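Local coordinates for ubiquitin-conjugating enzyme E2, putative (Trypanosoma cruzi, PDB 4DS2), which probably acts as a ubiquitin-conjugating enzyme (E2), carrying activated ubiquitin as a thioester on its way to a ligase or substrate, at residues Trp52-Lys57 and Leu73-Ser78; His37-Phe42 and Leu126-Val131; Lys11-Asp16 and Asp79-Glu84; Ser96-Gly101 and Glu146-Leu151. All blocks are in the same frame, centred on the assembly; numbering follows the deposited sequence.

Contact 1. Residues Trp52-Lys57 and Leu73-Ser78; sequences WILKVK and LSVLFS
W52 pairs with V75 on the neighbouring antiparallel strand and packs its indole on F77, just past that strand's end. CB lies beside V75 on the same face of the sheet, 4.1 Å from V75 CB. With chi1 at -52°, CG stays beside the backbone N, and the indole meets F77. CE1 of the phenyl ring sits over the centre of one indole face. CG and CD1 are near it, and the closest approach is W52 CE2 to F77 CE1, 3.4 Å. Farther out CZ takes over, with W52 CZ2 3.6 Å from F77 CZ and CH2 slightly more distant. The two planes make 44°, so the rings meet aslant. NE1 is satisfied elsewhere, by I49 O.

The backbones are tied by reciprocal bonds at two pairs. W52 and V75 exchange N-H and C=O, V75 N reaching W52 O at 2.8 Å in the carbonyl plane; L54 and L73 do the same, though L54 N stands above the plane of the L73 carbonyl. Beyond them V56 CG2 packs on L73 CD1. The face carrying W52, L54, V75 and L73 is covered by helices: W52 touches I13, L17 and L20 of helix 11-27, while L54 and L73 rest on I124 and L128 of helix 120-132.

Contact 2. Residues His37-Phe42 and Leu126-Val131; sequences HSTAIF and LVLDRV
H37 ND1 hydrogen-bonds to D61 OD2, and D129 OD1, across from the histidine, takes a weak hydrogen bond from Q134 NE2. Between the two residues themselves the approach is long, H37 NE2 to D129 OD1 being 4.5 Å. The histidine is poorly ordered, so this outer edge of the contact is loosely defined. If the imidazole were protonated, the nearby carboxylate would probably attract it.

Deeper in, the packing centres on L128, whose side chain reaches from the helix toward the sheet. Its chi1 of -65° sets CG beside the backbone N, and CD1 ends between two residues of the first segment. One is T39: its hydroxyl side lies along L128 CB and CD1, while its methyl CG2 rests 3.8 Å from L128 CB and turns toward the helix backbone at D129. The other is I41, whose CG1 is 3.9 Å from L128 CD1. T39 and L128 also both touch V56 of the adjoining strand, and L128 reaches L73 beyond it. Helix 120-132 is thereby seated against an end of strand 40-46, the outermost strand on that side of the sheet. A helix lying across one face of a four-stranded antiparallel meander is characteristic of the UBC fold of E2 enzymes.

Contact 3. Residues Lys11-Asp16 and Asp79-Glu84; sequences KRIIKD and DDYPHE
The peptide between Y81 and P82 is cis, and this turn brings both residues to the first turns of helix 11-27, with CA of P82 6.9 Å from CA of R12. Y81 CG is anti to its own N (chi1 -171°), which carries the ring toward the helix. Its OH donates to D16 OD2, which lies at the ring edge in the ring plane, the carboxylate itself turned 86° away; the modelled length is very short and doubtful at this resolution. OD2 also takes a hydrogen bond from A120 N and a weak one from R12 NH1, within a 2.7 Å salt bridge. The bent R12 chain brings one guanidinium face over P82 CB, 3.7 Å from NH2. I13 CG1 packs obliquely on Y81 CD2, 3.8 Å away. Y81 and P82 open the YPxxPP sequence common in E2s. Around them, R12 NH2 bonds to the carbonyls of P116 and Q118, F77 meets Y81 edge-to-face, and I13 continues onto W52 of strand 51-57.

Contact 4. Residues Ser96-Gly101 and Glu146-Leu151; sequences SPLVTG and EARHYL
P97 turns the CB-CG side of its ring onto one face of the R148 guanidinium, the ring itself standing steeply to that plane and the two side chains running at about a right angle. P97 CB stands 3.6 Å above the guanidinium plane, offset toward its rim, and its nearest atom there is R148 NH1. L98 comes at the same group differently: its CD2 approaches the edge, near the plane, 4.3 Å from NH1. The arginine gets there by leaving with CG anti to the backbone N (chi1 174°) and then folding at chi2 and chi3. Its position is fixed by polar partners outside the contact, a salt bridge from NH1 to D142 OD1 and a hydrogen bond from NH2 to Y135 O.

One residue earlier in the helix, A147 CB presses on the S96-P97 peptide, 3.4 Å from S96 C. S96 itself points the other way, and its OG accepts from L98 N at 2.8 Å, an ST turn that shapes the loop. The P97 backbone is hydrogen-bonded to V143 and N144, just ahead of the helix. By sequence position, S96-P97-L98 appears to replace the HPN motif of canonical E2s; the contact thus packs helix 145-153 on the loop that in E2s leads to the active-site cysteine.

The four contacts spread across one UBC domain. Contact 1 is central, its strands 51-57 and 70-76 forming the middle of the sheet; contact 2, 12 Å away between centres, joins the same sheet through strand 40-46 and places helix 120-132 on it. Contact 3 touches contact 1 at W52 and F77, tying the N-terminal helix to the loop after strand 70-76. Contact 4 touches contact 2, where L98 and V99 meet R130 and V131. Contacts 3 and 4 lie on opposite sides of the chain's centre, about 31 Å apart between centres. Along the chain, contact 2's segments alternate with those of 3 and 4; in space, touches run 3-1-2-4 through the sheet and helix 120-132.

Contact 1. Residues Trp52-Lys57 and Leu73-Ser78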
loop_
_atom_site.group_PDB
_atom_site.type_symbol
_atom_site.label_atom_id
_atom_site.label_comp_id
_atom_site.label_asym_id
_atom_site.label_seq_id
_atom_site.Cartn_x
_atom_site.Cartn_y
_atom_site.Cartn_z
ATOM N N TRP A 52 11.887 0.075 2.600
ATOM C CA TRP A 52 11.721 0.681 1.291
ATOM C C TRP A 52 10.727 1.779 1.400
ATOM O O TRP A 52 9.622 1.541 1.789
ATOM C CB TRP A 52 11.200 -0.305 0.264
ATOM C CG TRP A 52 11.921 -1.623 0.105
ATOM C CD1 TRP A 52 13.087 -2.074 0.726
ATOM C CD2 TRP A 52 11.543 -2.688 -0.818
ATOM N NE1 TRP A 52 13.424 -3.320 0.279
ATOM C CE2 TRP A 52 12.536 -3.739 -0.661
ATOM C CE3 TRP A 52 10.512 -2.860 -1.739
ATOM C CZ2 TRP A 52 12.477 -4.917 -1.394
ATOM C CZ3 TRP A 52 10.456 -4.049 -2.475
ATOM C CH2 TRP A 52 11.430 -5.053 -2.303
ATOM N N ILE A 53 11.140 2.996 1.071
ATOM C CA ILE A 53 10.255 4.164 0.982
ATOM C C ILE A 53 9.810 4.299 -0.481
ATOM O O ILE A 53 10.642 4.367 -1.395
ATOM C CB ILE A 53 10.973 5.463 1.432
ATOM C CG1 ILE A 53 11.647 5.266 2.819
ATOM C CG2 ILE A 53 9.986 6.649 1.438
ATOM C CD1 ILE A 53 13.114 4.893 2.807
ATOM N N LEU A 54 8.503 4.300 -0.700
ATOM C CA LEU A 54 7.917 4.431 -2.036
ATOM C C LEU A 54 7.113 5.751 -2.213
ATOM O O LEU A 54 6.577 6.292 -1.242
ATOM C CB LEU A 54 6.963 3.267 -2.304
ATOM C CG LEU A 54 7.369 1.796 -2.181
ATOM C CD1 LEU A 54 6.166 0.975 -2.654
ATOM C CD2 LEU A 54 8.599 1.446 -2.992
ATOM N N LYS A 55 7.033 6.220 -3.468
ATOM C CA LYS A 55 6.110 7.294 -3.863
ATOM C C LYS A 55 5.158 6.755 -4.920
ATOM O O LYS A 55 5.554 6.035 -5.828
ATOM C CB LYS A 55 6.848 8.513 -4.382
ATOM C CG LYS A 55 7.787 9.142 -3.350
ATOM C CD LYS A 55 8.272 10.526 -3.790
ATOM C CE LYS A 55 9.476 11.053 -3.023
ATOM N NZ LYS A 55 10.052 12.212 -3.767
ATOM N N VAL A 56 3.880 7.051 -4.739
ATOM C CA VAL A 56 2.809 6.365 -5.473
ATOM C C VAL A 56 1.771 7.377 -5.898
ATOM O O VAL A 56 1.577 8.392 -5.221
ATOM C CB VAL A 56 2.142 5.275 -4.592
ATOM C CG1 VAL A 56 0.940 4.669 -5.287
ATOM C CG2 VAL A 56 3.141 4.179 -4.208
ATOM N N LYS A 57 1.111 7.103 -7.022
ATOM C CA LYS A 57 -0.170 7.763 -7.363
ATOM C C LYS A 57 -1.268 6.737 -7.223
ATOM O O LYS A 57 -1.106 5.603 -7.656
ATOM C CB LYS A 57 -0.159 8.291 -8.793
ATOM C CG LYS A 57 0.919 9.344 -9.059
ATOM C CD LYS A 57 0.623 10.661 -8.356
ATOM C CE LYS A 57 1.885 11.492 -8.199
ATOM N NZ LYS A 57 2.380 12.016 -9.497
ATOM N N LEU A 73 4.709 5.800 1.033
ATOM C CA LEU A 73 4.603 4.588 1.849
ATOM C C LEU A 73 5.943 4.120 2.328
ATOM O O LEU A 73 6.969 4.548 1.803
ATOM C CB LEU A 73 3.969 3.481 1.043
ATOM C CG LEU A 73 2.563 3.790 0.571
ATOM C CD1 LEU A 73 2.501 3.708 -0.945
ATOM C CD2 LEU A 73 1.559 2.887 1.258
ATOM N N SER A 74 5.910 3.261 3.357
ATOM C CA SER A 74 7.066 2.517 3.882
ATOM C C SER A 74 6.740 1.053 3.838
ATOM O O SER A 74 5.711 0.630 4.370
ATOM C CB SER A 74 7.351 2.831 5.360
ATOM O OG SER A 74 7.773 4.161 5.526
ATOM N N VAL A 75 7.637 0.278 3.231
ATOM C CA VAL A 75 7.620 -1.172 3.318
ATOM C C VAL A 75 8.751 -1.620 4.238
ATOM O O VAL A 75 9.921 -1.481 3.886
ATOM C CB VAL A 75 7.803 -1.784 1.932
ATOM C CG1 VAL A 75 7.675 -3.300 1.996
ATOM C CG2 VAL A 75 6.826 -1.151 0.953
ATOM N N LEU A 76 8.390 -2.132 5.410
ATOM C CA LEU A 76 9.327 -2.634 6.395
ATOM C C LEU A 76 9.387 -4.182 6.420
ATOM O O LEU A 76 8.372 -4.861 6.570
ATOM C CB LEU A 76 8.931 -2.089 7.766
ATOM C CG LEU A 76 9.631 -2.552 9.065
ATOM C CD1 LEU A 76 11.154 -2.765 8.939
ATOM C CD2 LEU A 76 9.299 -1.536 10.176
ATOM N N PHE A 77 10.595 -4.720 6.245
ATOM C CA PHE A 77 10.836 -6.145 6.271
ATOM C C PHE A 77 11.410 -6.606 7.604
ATOM O O PHE A 77 11.829 -5.779 8.436
ATOM C CB PHE A 77 11.822 -6.527 5.194
ATOM C CG PHE A 77 11.285 -6.386 3.810
ATOM C CD1 PHE A 77 11.218 -5.135 3.207
ATOM C CD2 PHE A 77 10.876 -7.490 3.101
ATOM C CE1 PHE A 77 10.755 -4.995 1.905
ATOM C CE2 PHE A 77 10.397 -7.367 1.801
ATOM C CZ PHE A 77 10.361 -6.120 1.192
ATOM N N SER A 78 11.423 -7.929 7.793
ATOM C CA SER A 78 12.127 -8.563 8.897
ATOM C C SER A 78 13.188 -9.541 8.400
ATOM O O SER A 78 13.321 -9.833 7.204
ATOM C CB SER A 78 11.165 -9.287 9.841
ATOM O OG SER A 78 10.842 -10.564 9.322
#

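Contact 2. Residues His37-Phe42 and Leu126-Val131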
loop_
_atom_site.group_PDB
_atom_site.type_symbol
_atom_site.label_atom_id
_atom_site.label_comp_id
_atom_site.label_asym_id
_atom_site.label_seq_id
_atom_site.Cartn_x
_atom_site.Cartn_y
_atom_site.Cartn_z
ATOM N N HIS A 37 -7.177 2.476 -13.774
ATOM C CA HIS A 37 -7.664 1.688 -12.622
ATOM C C HIS A 37 -6.570 1.210 -11.700
ATOM O O HIS A 37 -6.831 0.851 -10.558
ATOM C CB HIS A 37 -8.508 0.494 -13.070
ATOM C CG HIS A 37 -9.235 -0.186 -11.928
ATOM N ND1 HIS A 37 -10.342 0.333 -11.369
ATOM C CD2 HIS A 37 -8.947 -1.355 -11.221
ATOM C CE1 HIS A 37 -10.760 -0.468 -10.370
ATOM N NE2 HIS A 37 -9.904 -1.503 -10.278
ATOM N N SER A 38 -5.338 1.186 -12.186
ATOM C CA SER A 38 -4.210 0.767 -11.365
ATOM C C SER A 38 -3.441 1.967 -10.817
ATOM O O SER A 38 -3.424 3.060 -11.387
ATOM C CB SER A 38 -3.276 -0.185 -12.136
ATOM O OG SER A 38 -3.654 -1.533 -11.915
ATOM N N THR A 39 -2.810 1.715 -9.689
ATOM C CA THR A 39 -2.025 2.705 -8.988
ATOM C C THR A 39 -0.608 2.581 -9.521
ATOM O O THR A 39 -0.165 1.479 -9.823
ATOM C CB THR A 39 -2.067 2.430 -7.475
ATOM O OG1 THR A 39 -0.915 1.669 -7.070
ATOM C CG2 THR A 39 -3.407 1.643 -7.100
ATOM N N ALA A 40 0.091 3.701 -9.675
ATOM C CA ALA A 40 1.411 3.685 -10.268
ATOM C C ALA A 40 2.417 3.978 -9.158
ATOM O O ALA A 40 2.306 4.991 -8.465
ATOM C CB ALA A 40 1.491 4.718 -11.394
ATOM N N ILE A 41 3.363 3.064 -8.960
ATOM C CA ILE A 41 4.520 3.311 -8.097
ATOM C C ILE A 41 5.572 3.897 -9.029
ATOM O O ILE A 41 5.920 3.261 -10.021
ATOM C CB ILE A 41 5.079 2.009 -7.448
ATOM C CG1 ILE A 41 3.959 1.139 -6.842
ATOM C CG2 ILE A 41 6.109 2.339 -6.365
ATOM C CD1 ILE A 41 4.363 -0.270 -6.386
ATOM N N PHE A 42 6.064 5.101 -8.722
ATOM C CA PHE A 42 7.006 5.838 -9.597
ATOM C C PHE A 42 8.378 6.237 -8.968
ATOM O O PHE A 42 9.246 6.756 -9.671
ATOM C CB PHE A 42 6.326 7.080 -10.186
ATOM C CG PHE A 42 6.060 8.174 -9.182
ATOM C CD1 PHE A 42 4.899 8.167 -8.416
ATOM C CD2 PHE A 42 6.976 9.220 -9.008
ATOM C CE1 PHE A 42 4.656 9.168 -7.474
ATOM C CE2 PHE A 42 6.739 10.226 -8.079
ATOM C CZ PHE A 42 5.579 10.198 -7.308
ATOM N N LEU A 126 -1.322 -5.403 -3.800
ATOM C CA LEU A 126 -2.539 -5.853 -3.107
ATOM C C LEU A 126 -3.076 -4.770 -2.197
ATOM O O LEU A 126 -4.290 -4.603 -2.077
ATOM C CB LEU A 126 -2.307 -7.146 -2.291
ATOM C CG LEU A 126 -3.515 -7.566 -1.430
ATOM C CD1 LEU A 126 -3.468 -9.029 -1.063
ATOM C CD2 LEU A 126 -3.644 -6.714 -0.159
ATOM N N VAL A 127 -2.163 -4.055 -1.551
ATOM C CA VAL A 127 -2.519 -3.059 -0.542
ATOM C C VAL A 127 -3.010 -1.782 -1.167
ATOM O O VAL A 127 -3.973 -1.174 -0.660
ATOM C CB VAL A 127 -1.341 -2.667 0.351
ATOM C CG1 VAL A 127 -1.636 -1.353 1.066
ATOM C CG2 VAL A 127 -1.029 -3.791 1.344
ATOM N N LEU A 128 -2.338 -1.371 -2.253
ATOM C CA LEU A 128 -2.712 -0.141 -2.960
ATOM C C LEU A 128 -4.099 -0.278 -3.555
ATOM O O LEU A 128 -4.926 0.621 -3.438
ATOM C CB LEU A 128 -1.718 0.174 -4.056
ATOM C CG LEU A 128 -0.294 0.517 -3.595
ATOM C CD1 LEU A 128 0.668 0.420 -4.780
ATOM C CD2 LEU A 128 -0.263 1.882 -2.934
ATOM N N ASP A 129 -4.343 -1.425 -4.171
ATOM C CA ASP A 129 -5.627 -1.730 -4.752
ATOM C C ASP A 129 -6.730 -1.844 -3.692
ATOM O O ASP A 129 -7.873 -1.386 -3.875
ATOM C CB ASP A 129 -5.536 -3.043 -5.531
ATOM C CG ASP A 129 -6.902 -3.589 -5.893
ATOM O OD1 ASP A 129 -7.666 -2.886 -6.628
ATOM O OD2 ASP A 129 -7.212 -4.713 -5.428
ATOM N N ARG A 130 -6.402 -2.507 -2.610
ATOM C CA ARG A 130 -7.370 -2.724 -1.549
ATOM C C ARG A 130 -7.847 -1.402 -0.972
ATOM O O ARG A 130 -9.025 -1.188 -0.781
ATOM C CB ARG A 130 -6.756 -3.630 -0.475
ATOM C CG ARG A 130 -7.569 -3.794 0.770
ATOM C CD ARG A 130 -8.917 -4.380 0.500
ATOM N NE ARG A 130 -9.619 -4.534 1.762
ATOM C CZ ARG A 130 -10.920 -4.794 1.873
ATOM N NH1 ARG A 130 -11.678 -4.928 0.786
ATOM N NH2 ARG A 130 -11.468 -4.929 3.078
ATOM N N VAL A 131 -6.905 -0.509 -0.703
ATOM C CA VAL A 131 -7.216 0.749 -0.030
ATOM C C VAL A 131 -7.783 1.835 -0.959
ATOM O O VAL A 131 -8.773 2.515 -0.623
ATOM C CB VAL A 131 -5.978 1.237 0.698
ATOM C CG1 VAL A 131 -6.195 2.645 1.269
ATOM C CG2 VAL A 131 -5.656 0.223 1.798
#

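Contact 3. Residues Lys11-Asp16 and Asp79-Glu84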
loop_
_atom_site.group_PDB
_atom_site.type_symbol
_atom_site.label_atom_id
_atom_site.label_comp_id
_atom_site.label_asym_id
_atom_site.label_seq_id
_atom_site.Cartn_x
_atom_site.Cartn_y
_atom_site.Cartn_z
ATOM N N LYS A 11 18.702 -13.107 0.545
ATOM C CA LYS A 11 18.674 -13.388 -0.884
ATOM C C LYS A 11 17.383 -12.852 -1.533
ATOM O O LYS A 11 17.417 -12.289 -2.661
ATOM C CB LYS A 11 18.847 -14.901 -1.139
ATOM C CG LYS A 11 19.449 -15.253 -2.504
ATOM C CD LYS A 11 18.408 -15.171 -3.646
ATOM C CE LYS A 11 18.860 -14.453 -4.930
ATOM N NZ LYS A 11 17.943 -14.770 -6.085
ATOM N N ARG A 12 16.262 -12.979 -0.818
ATOM C CA ARG A 12 14.944 -12.662 -1.365
ATOM C C ARG A 12 14.489 -11.212 -1.259
ATOM O O ARG A 12 13.654 -10.783 -2.061
ATOM C CB ARG A 12 13.892 -13.558 -0.736
ATOM C CG ARG A 12 13.834 -14.956 -1.343
ATOM C CD ARG A 12 13.074 -14.952 -2.665
ATOM N NE ARG A 12 11.682 -15.286 -2.397
ATOM C CZ ARG A 12 10.674 -14.435 -2.388
ATOM N NH1 ARG A 12 10.854 -13.165 -2.664
ATOM N NH2 ARG A 12 9.456 -14.867 -2.121
ATOM N N ILE A 13 14.967 -10.458 -0.283
ATOM C CA ILE A 13 14.632 -9.052 -0.214
ATOM C C ILE A 13 15.296 -8.338 -1.412
ATOM O O ILE A 13 14.655 -7.501 -2.095
ATOM C CB ILE A 13 15.107 -8.370 1.095
ATOM C CG1 ILE A 13 14.395 -8.924 2.340
ATOM C CG2 ILE A 13 14.843 -6.878 1.041
ATOM C CD1 ILE A 13 14.828 -8.282 3.636
ATOM N N ILE A 14 16.590 -8.643 -1.613
ATOM C CA ILE A 14 17.412 -8.077 -2.683
ATOM C C ILE A 14 16.833 -8.496 -4.052
ATOM O O ILE A 14 16.591 -7.631 -4.925
ATOM C CB ILE A 14 18.887 -8.536 -2.530
ATOM C CG1 ILE A 14 19.529 -7.877 -1.297
ATOM C CG2 ILE A 14 19.691 -8.226 -3.775
ATOM C CD1 ILE A 14 20.678 -8.621 -0.647
ATOM N N LYS A 15 16.566 -9.806 -4.221
ATOM C CA LYS A 15 15.924 -10.317 -5.458
ATOM C C LYS A 15 14.576 -9.600 -5.751
ATOM O O LYS A 15 14.340 -9.166 -6.893
ATOM C CB LYS A 15 15.728 -11.832 -5.396
ATOM C CG LYS A 15 15.219 -12.473 -6.706
ATOM C CD LYS A 15 13.960 -13.354 -6.501
ATOM C CE LYS A 15 13.598 -14.193 -7.741
ATOM N NZ LYS A 15 12.427 -15.133 -7.630
ATOM N N ASP A 16 13.727 -9.447 -4.728
ATOM C CA ASP A 16 12.458 -8.696 -4.883
ATOM C C ASP A 16 12.573 -7.194 -5.093
ATOM O O ASP A 16 11.694 -6.625 -5.739
ATOM C CB ASP A 16 11.515 -8.918 -3.711
ATOM C CG ASP A 16 10.970 -10.328 -3.666
ATOM O OD1 ASP A 16 11.417 -11.205 -4.444
ATOM O OD2 ASP A 16 10.087 -10.578 -2.828
ATOM N N ASP A 79 13.962 -10.030 9.357
ATOM C CA ASP A 79 15.032 -10.975 9.073
ATOM C C ASP A 79 14.472 -12.283 8.587
ATOM O O ASP A 79 15.200 -13.048 7.979
ATOM C CB ASP A 79 15.888 -11.248 10.310
ATOM C CG ASP A 79 16.484 -9.988 10.876
ATOM O OD1 ASP A 79 15.748 -9.266 11.602
ATOM O OD2 ASP A 79 17.672 -9.706 10.577
ATOM N N ASP A 80 13.188 -12.524 8.833
ATOM C CA ASP A 80 12.528 -13.766 8.430
ATOM C C ASP A 80 11.793 -13.762 7.046
ATOM O O ASP A 80 11.230 -14.781 6.633
ATOM C CB ASP A 80 11.573 -14.180 9.548
ATOM C CG ASP A 80 11.355 -15.670 9.610
ATOM O OD1 ASP A 80 12.129 -16.392 8.963
ATOM O OD2 ASP A 80 10.410 -16.117 10.303
ATOM N N TYR A 81 11.813 -12.658 6.321
ATOM C CA TYR A 81 11.303 -12.677 4.957
ATOM C C TYR A 81 12.023 -13.788 4.157
ATOM O O TYR A 81 13.250 -13.868 4.215
ATOM C CB TYR A 81 11.498 -11.301 4.298
ATOM C CG TYR A 81 10.826 -11.136 2.970
ATOM C CD1 TYR A 81 9.514 -10.775 2.893
ATOM C CD2 TYR A 81 11.524 -11.367 1.786
ATOM C CE1 TYR A 81 8.892 -10.647 1.667
ATOM C CE2 TYR A 81 10.915 -11.234 0.550
ATOM C CZ TYR A 81 9.595 -10.867 0.495
ATOM O OH TYR A 81 8.931 -10.708 -0.713
ATOM N N PRO A 82 11.271 -14.607 3.374
ATOM C CA PRO A 82 9.860 -14.472 2.922
ATOM C C PRO A 82 8.786 -15.177 3.757
ATOM O O PRO A 82 7.609 -15.038 3.475
ATOM C CB PRO A 82 9.901 -15.117 1.529
ATOM C CG PRO A 82 10.978 -16.166 1.637
ATOM C CD PRO A 82 11.889 -15.810 2.780
ATOM N N HIS A 83 9.188 -15.912 4.779
ATOM C CA HIS A 83 8.247 -16.563 5.711
ATOM C C HIS A 83 7.192 -15.635 6.217
ATOM O O HIS A 83 6.024 -15.956 6.094
ATOM C CB HIS A 83 9.014 -17.230 6.829
ATOM C CG HIS A 83 10.134 -18.108 6.311
ATOM N ND1 HIS A 83 9.896 -19.290 5.699
ATOM C CD2 HIS A 83 11.518 -17.907 6.247
ATOM C CE1 HIS A 83 11.071 -19.853 5.321
ATOM N NE2 HIS A 83 12.062 -19.012 5.660
ATOM N N GLU A 84 7.554 -14.436 6.693
ATOM C CA GLU A 84 6.529 -13.373 6.911
ATOM C C GLU A 84 6.724 -12.217 5.966
ATOM O O GLU A 84 7.843 -11.748 5.789
ATOM C CB GLU A 84 6.490 -12.764 8.323
ATOM C CG GLU A 84 6.172 -13.762 9.408
ATOM C CD GLU A 84 7.397 -14.581 9.703
ATOM O OE1 GLU A 84 8.426 -13.885 9.846
ATOM O OE2 GLU A 84 7.349 -15.858 9.744
#

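Contact 4. Residues Ser96-Gly101 and Glu146-Leu151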
loop_
_atom_site.group_PDB
_atom_site.type_symbol
_atom_site.label_atom_id
_atom_site.label_comp_id
_atom_site.label_asym_id
_atom_site.label_seq_id
_atom_site.Cartn_x
_atom_site.Cartn_y
_atom_site.Cartn_z
ATOM N N SER A 96 -9.551 6.748 5.524
ATOM C CA SER A 96 -9.946 5.421 5.084
ATOM C C SER A 96 -10.381 4.568 6.264
ATOM O O SER A 96 -9.845 4.723 7.377
ATOM C CB SER A 96 -8.767 4.740 4.392
ATOM O OG SER A 96 -8.938 3.331 4.336
ATOM N N PRO A 97 -11.325 3.626 6.012
ATOM C CA PRO A 97 -11.641 2.582 7.001
ATOM C C PRO A 97 -10.490 1.589 7.252
ATOM O O PRO A 97 -10.460 0.925 8.291
ATOM C CB PRO A 97 -12.806 1.823 6.350
ATOM C CG PRO A 97 -13.162 2.549 5.078
ATOM C CD PRO A 97 -12.003 3.384 4.718
ATOM N N LEU A 98 -9.568 1.493 6.292
ATOM C CA LEU A 98 -8.519 0.445 6.324
ATOM C C LEU A 98 -7.145 0.975 6.901
ATOM O O LEU A 98 -6.241 0.197 7.259
ATOM C CB LEU A 98 -8.418 -0.238 4.929
ATOM C CG LEU A 98 -9.661 -0.947 4.306
ATOM C CD1 LEU A 98 -9.475 -1.139 2.799
ATOM C CD2 LEU A 98 -9.976 -2.288 4.947
ATOM N N VAL A 99 -7.053 2.298 7.079
ATOM C CA VAL A 99 -5.837 2.963 7.571
ATOM C C VAL A 99 -6.084 3.758 8.876
ATOM O O VAL A 99 -7.072 4.473 8.996
ATOM C CB VAL A 99 -5.286 3.950 6.515
ATOM C CG1 VAL A 99 -3.933 4.508 6.977
ATOM C CG2 VAL A 99 -5.208 3.281 5.144
ATOM N N THR A 100 -5.169 3.639 9.835
ATOM C CA THR A 100 -5.265 4.394 11.099
ATOM C C THR A 100 -4.696 5.834 10.948
ATOM O O THR A 100 -4.137 6.182 9.900
ATOM C CB THR A 100 -4.545 3.666 12.271
ATOM O OG1 THR A 100 -3.124 3.855 12.171
ATOM C CG2 THR A 100 -4.854 2.187 12.284
ATOM N N GLY A 101 -4.849 6.673 11.980
ATOM C CA GLY A 101 -4.162 7.962 11.998
ATOM C C GLY A 101 -2.623 7.873 12.079
ATOM O O GLY A 101 -1.926 8.869 11.873
ATOM N N GLU A 146 -14.927 4.621 12.480
ATOM C CA GLU A 146 -15.584 5.887 12.172
ATOM C C GLU A 146 -15.573 6.163 10.665
ATOM O O GLU A 146 -16.575 6.617 10.118
ATOM C CB GLU A 146 -14.934 7.046 12.928
ATOM C CG GLU A 146 -15.495 7.255 14.336
ATOM C CD GLU A 146 -14.446 7.198 15.461
ATOM O OE1 GLU A 146 -14.697 7.962 16.415
ATOM O OE2 GLU A 146 -13.436 6.403 15.425
ATOM N N ALA A 147 -14.471 5.864 9.988
ATOM C CA ALA A 147 -14.436 6.007 8.538
ATOM C C ALA A 147 -15.383 5.001 7.818
ATOM O O ALA A 147 -16.015 5.334 6.809
ATOM C CB ALA A 147 -13.013 5.854 8.035
ATOM N N ARG A 148 -15.498 3.781 8.344
ATOM C CA ARG A 148 -16.402 2.783 7.755
ATOM C C ARG A 148 -17.868 3.209 7.901
ATOM O O ARG A 148 -18.639 3.184 6.926
ATOM C CB ARG A 148 -16.183 1.382 8.365
ATOM C CG ARG A 148 -17.190 0.324 7.907
ATOM C CD ARG A 148 -17.150 0.057 6.397
ATOM N NE ARG A 148 -15.892 -0.609 6.035
ATOM C CZ ARG A 148 -15.319 -0.620 4.828
ATOM N NH1 ARG A 148 -14.140 -1.226 4.636
ATOM N NH2 ARG A 148 -15.908 -0.020 3.802
ATOM N N HIS A 149 -18.238 3.600 9.112
ATOM C CA HIS A 149 -19.585 4.099 9.382
ATOM C C HIS A 149 -19.965 5.252 8.494
ATOM O O HIS A 149 -21.070 5.317 7.993
ATOM C CB HIS A 149 -19.671 4.518 10.827
ATOM C CG HIS A 149 -21.074 4.781 11.297
ATOM N ND1 HIS A 149 -21.828 5.797 10.811
ATOM C CD2 HIS A 149 -21.861 4.119 12.253
ATOM C CE1 HIS A 149 -23.026 5.779 11.416
ATOM N NE2 HIS A 149 -23.041 4.756 12.303
ATOM N N TYR A 150 -19.033 6.153 8.274
ATOM C CA TYR A 150 -19.280 7.317 7.471
ATOM C C TYR A 150 -19.433 6.993 5.971
ATOM O O TYR A 150 -20.324 7.547 5.295
ATOM C CB TYR A 150 -18.175 8.342 7.717
ATOM C CG TYR A 150 -18.578 9.752 7.360
ATOM C CD1 TYR A 150 -19.544 10.451 8.106
ATOM C CD2 TYR A 150 -17.988 10.401 6.265
ATOM C CE1 TYR A 150 -19.901 11.756 7.762
ATOM C CE2 TYR A 150 -18.338 11.697 5.915
ATOM C CZ TYR A 150 -19.292 12.368 6.650
ATOM O OH TYR A 150 -19.607 13.659 6.266
ATOM N N LEU A 151 -18.571 6.131 5.436
ATOM C CA LEU A 151 -18.791 5.612 4.066
ATOM C C LEU A 151 -20.161 4.934 3.889
ATOM O O LEU A 151 -20.856 5.128 2.872
ATOM C CB LEU A 151 -17.718 4.584 3.692
ATOM C CG LEU A 151 -17.858 3.931 2.301
ATOM C CD1 LEU A 151 -17.615 4.874 1.125
ATOM C CD2 LEU A 151 -16.936 2.739 2.221
#